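Local coordinates for protein EvdO2 (PDB 4XAB) that probably catalyses oxidative cyclization in orthosomycin biosynthesis, as a non-haem-iron-type oxygenase of the phytanoyl-CoA dioxygenase family, at residues Thr126-Asp131 / Pro214-Pro219. Sequence-based numbering, arbitrary orientation.
With NI (nickel (II) ion), chain B.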
loop_
_atom_site.group_PDB
_atom_site.type_symbol
_atom_site.label_atom_id
_atom_site.label_comp_id
_atom_site.label_asym_id
_atom_site.label_seq_id
_atom_site.Cartn_x
_atom_site.Cartn_y
_atom_site.Cartn_z
ATOM N N THR A 126 7.064 -7.349 4.998
ATOM C CA THR A 126 7.242 -6.721 3.698
ATOM C C THR A 126 8.530 -5.916 3.786
ATOM O O THR A 126 8.589 -4.903 4.489
ATOM C CB THR A 126 6.056 -5.821 3.330
ATOM O OG1 THR A 126 4.845 -6.587 3.411
ATOM C CG2 THR A 126 6.223 -5.294 1.908
ATOM N N PRO A 127 9.590 -6.395 3.117
ATOM C CA PRO A 127 10.909 -5.795 3.326
ATOM C C PRO A 127 10.947 -4.351 2.869
ATOM O O PRO A 127 10.111 -3.954 2.049
ATOM C CB PRO A 127 11.832 -6.665 2.465
ATOM C CG PRO A 127 11.118 -7.973 2.366
ATOM C CD PRO A 127 9.662 -7.606 2.281
ATOM N N TRP A 128 11.885 -3.580 3.405
ATOM C CA TRP A 128 12.117 -2.216 2.930
ATOM C C TRP A 128 12.154 -2.132 1.407
ATOM O O TRP A 128 12.843 -2.905 0.754
ATOM C CB TRP A 128 13.425 -1.670 3.498
ATOM C CG TRP A 128 13.304 -1.278 4.925
ATOM C CD1 TRP A 128 13.762 -1.972 6.013
ATOM C CD2 TRP A 128 12.677 -0.100 5.427
ATOM N NE1 TRP A 128 13.459 -1.290 7.162
ATOM C CE2 TRP A 128 12.783 -0.141 6.833
ATOM C CE3 TRP A 128 12.020 0.980 4.825
ATOM C CZ2 TRP A 128 12.268 0.864 7.649
ATOM C CZ3 TRP A 128 11.510 1.983 5.634
ATOM C CH2 TRP A 128 11.632 1.916 7.036
ATOM N N HIS A 129 11.402 -1.181 0.855
ATOM C CA HIS A 129 11.370 -0.945 -0.584
ATOM C C HIS A 129 10.843 0.445 -0.855
ATOM O O HIS A 129 10.253 1.079 0.020
ATOM C CB HIS A 129 10.486 -1.979 -1.316
ATOM C CG HIS A 129 9.017 -1.843 -1.020
ATOM N ND1 HIS A 129 8.449 -2.302 0.152
ATOM C CD2 HIS A 129 8.008 -1.282 -1.732
ATOM C CE1 HIS A 129 7.152 -2.035 0.147
ATOM N NE2 HIS A 129 6.856 -1.409 -0.982
ATOM N N GLN A 130 11.050 0.907 -2.087
ATOM C CA GLN A 130 10.362 2.088 -2.583
ATOM C C GLN A 130 9.463 1.623 -3.710
ATOM O O GLN A 130 9.875 0.811 -4.546
ATOM C CB GLN A 130 11.348 3.145 -3.072
ATOM C CG GLN A 130 12.126 3.803 -1.967
ATOM C CD GLN A 130 13.420 4.375 -2.475
ATOM O OE1 GLN A 130 14.311 3.629 -2.883
ATOM N NE2 GLN A 130 13.534 5.700 -2.464
ATOM N N ASP A 131 8.230 2.121 -3.742
ATOM C CA ASP A 131 7.298 1.643 -4.749
ATOM C C ASP A 131 7.830 1.973 -6.150
ATOM O O ASP A 131 7.608 1.223 -7.101
ATOM C CB ASP A 131 5.900 2.246 -4.524
ATOM C CG ASP A 131 5.226 1.703 -3.279
ATOM O OD1 ASP A 131 5.669 0.655 -2.762
ATOM O OD2 ASP A 131 4.266 2.333 -2.799
ATOM N N PRO A 214 10.677 5.283 1.180
ATOM C CA PRO A 214 10.920 3.891 1.584
ATOM C C PRO A 214 9.964 3.456 2.688
ATOM O O PRO A 214 9.670 4.241 3.607
ATOM C CB PRO A 214 12.372 3.910 2.094
ATOM C CG PRO A 214 12.986 5.134 1.461
ATOM C CD PRO A 214 11.847 6.141 1.419
ATOM N N HIS A 215 9.448 2.235 2.581
ATOM C CA HIS A 215 8.603 1.712 3.646
ATOM C C HIS A 215 8.791 0.219 3.848
ATOM O O HIS A 215 9.323 -0.479 2.994
ATOM C CB HIS A 215 7.117 2.038 3.392
ATOM C CG HIS A 215 6.632 1.686 2.016
ATOM N ND1 HIS A 215 6.943 2.435 0.901
ATOM C CD2 HIS A 215 5.826 0.688 1.584
ATOM C CE1 HIS A 215 6.371 1.893 -0.163
ATOM N NE2 HIS A 215 5.675 0.843 0.226
ATOM N N TYR A 216 8.333 -0.246 5.006
ATOM C CA TYR A 216 8.522 -1.615 5.474
ATOM C C TYR A 216 7.269 -1.983 6.240
ATOM O O TYR A 216 6.634 -1.112 6.824
ATOM C CB TYR A 216 9.763 -1.694 6.362
ATOM C CG TYR A 216 9.819 -2.834 7.344
ATOM C CD1 TYR A 216 9.210 -2.745 8.594
ATOM C CD2 TYR A 216 10.520 -3.986 7.035
ATOM C CE1 TYR A 216 9.277 -3.785 9.490
ATOM C CE2 TYR A 216 10.594 -5.029 7.924
ATOM C CZ TYR A 216 9.969 -4.924 9.145
ATOM O OH TYR A 216 10.054 -5.964 10.031
ATOM N N ALA A 217 6.892 -3.256 6.228
ATOM C CA ALA A 217 5.826 -3.714 7.118
ATOM C C ALA A 217 6.275 -4.954 7.853
ATOM O O ALA A 217 6.835 -5.868 7.255
ATOM C CB ALA A 217 4.536 -3.990 6.348
ATOM N N GLY A 218 6.023 -4.986 9.154
ATOM C CA GLY A 218 6.412 -6.124 9.955
ATOM C C GLY A 218 5.491 -7.306 9.721
ATOM O O GLY A 218 4.476 -7.199 9.023
ATOM N N PRO A 219 5.848 -8.454 10.292
ATOM C CA PRO A 219 4.981 -9.634 10.239
ATOM C C PRO A 219 3.712 -9.414 11.059
ATOM O O PRO A 219 3.673 -8.508 11.893
ATOM C CB PRO A 219 5.850 -10.727 10.859
ATOM C CG PRO A 219 6.756 -9.979 11.794
ATOM C CD PRO A 219 7.084 -8.712 11.049
HETATM NI NI NI B . 5.026 -0.517 -1.198
HETATM O O HOH W 1 3.232 0.391 -1.243
#
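OD1 of Asp-131 binds the nickel ion at 2.1 Å, with NE2 of His-129 and NE2 of His-215. This is the two-histidine, one-carboxylate facial triad of the double-stranded beta helix oxygenases, where iron is probably the native metal. The His-215 imidazole and the carboxylate have planes 84° apart, and OD1 of Asp-131 lies 3.0 Å from CE1 of His-215, at the edge of that ring. OD2 of Asp-131 serves His-209 and the metal-bound water. ND1 of His-129 donates to O of Pro-127 at 3.0 Å, in the ring plane. O of Thr-213 likewise holds ND1 of His-215.

Antiparallel pairing puts both histidines on the metal side. Both have CG between backbone N and carbonyl carbon (chi1 69° for His-129), which turns NE2 onto the ion. A beta bulge separates this pair from Thr-126 with Ala-217. There the five-membered ring of Trp-128 and the Tyr-216 ring form an offset stack, planes at 26°. CB of Tyr-216 sits over the indole face. A serine in place of Trp-128 would probably leave the Tyr-216 ring less held, although His-161 still meets it edge-to-face. CE3 of Trp-128 lies 4.0 Å from CB of Pro-214.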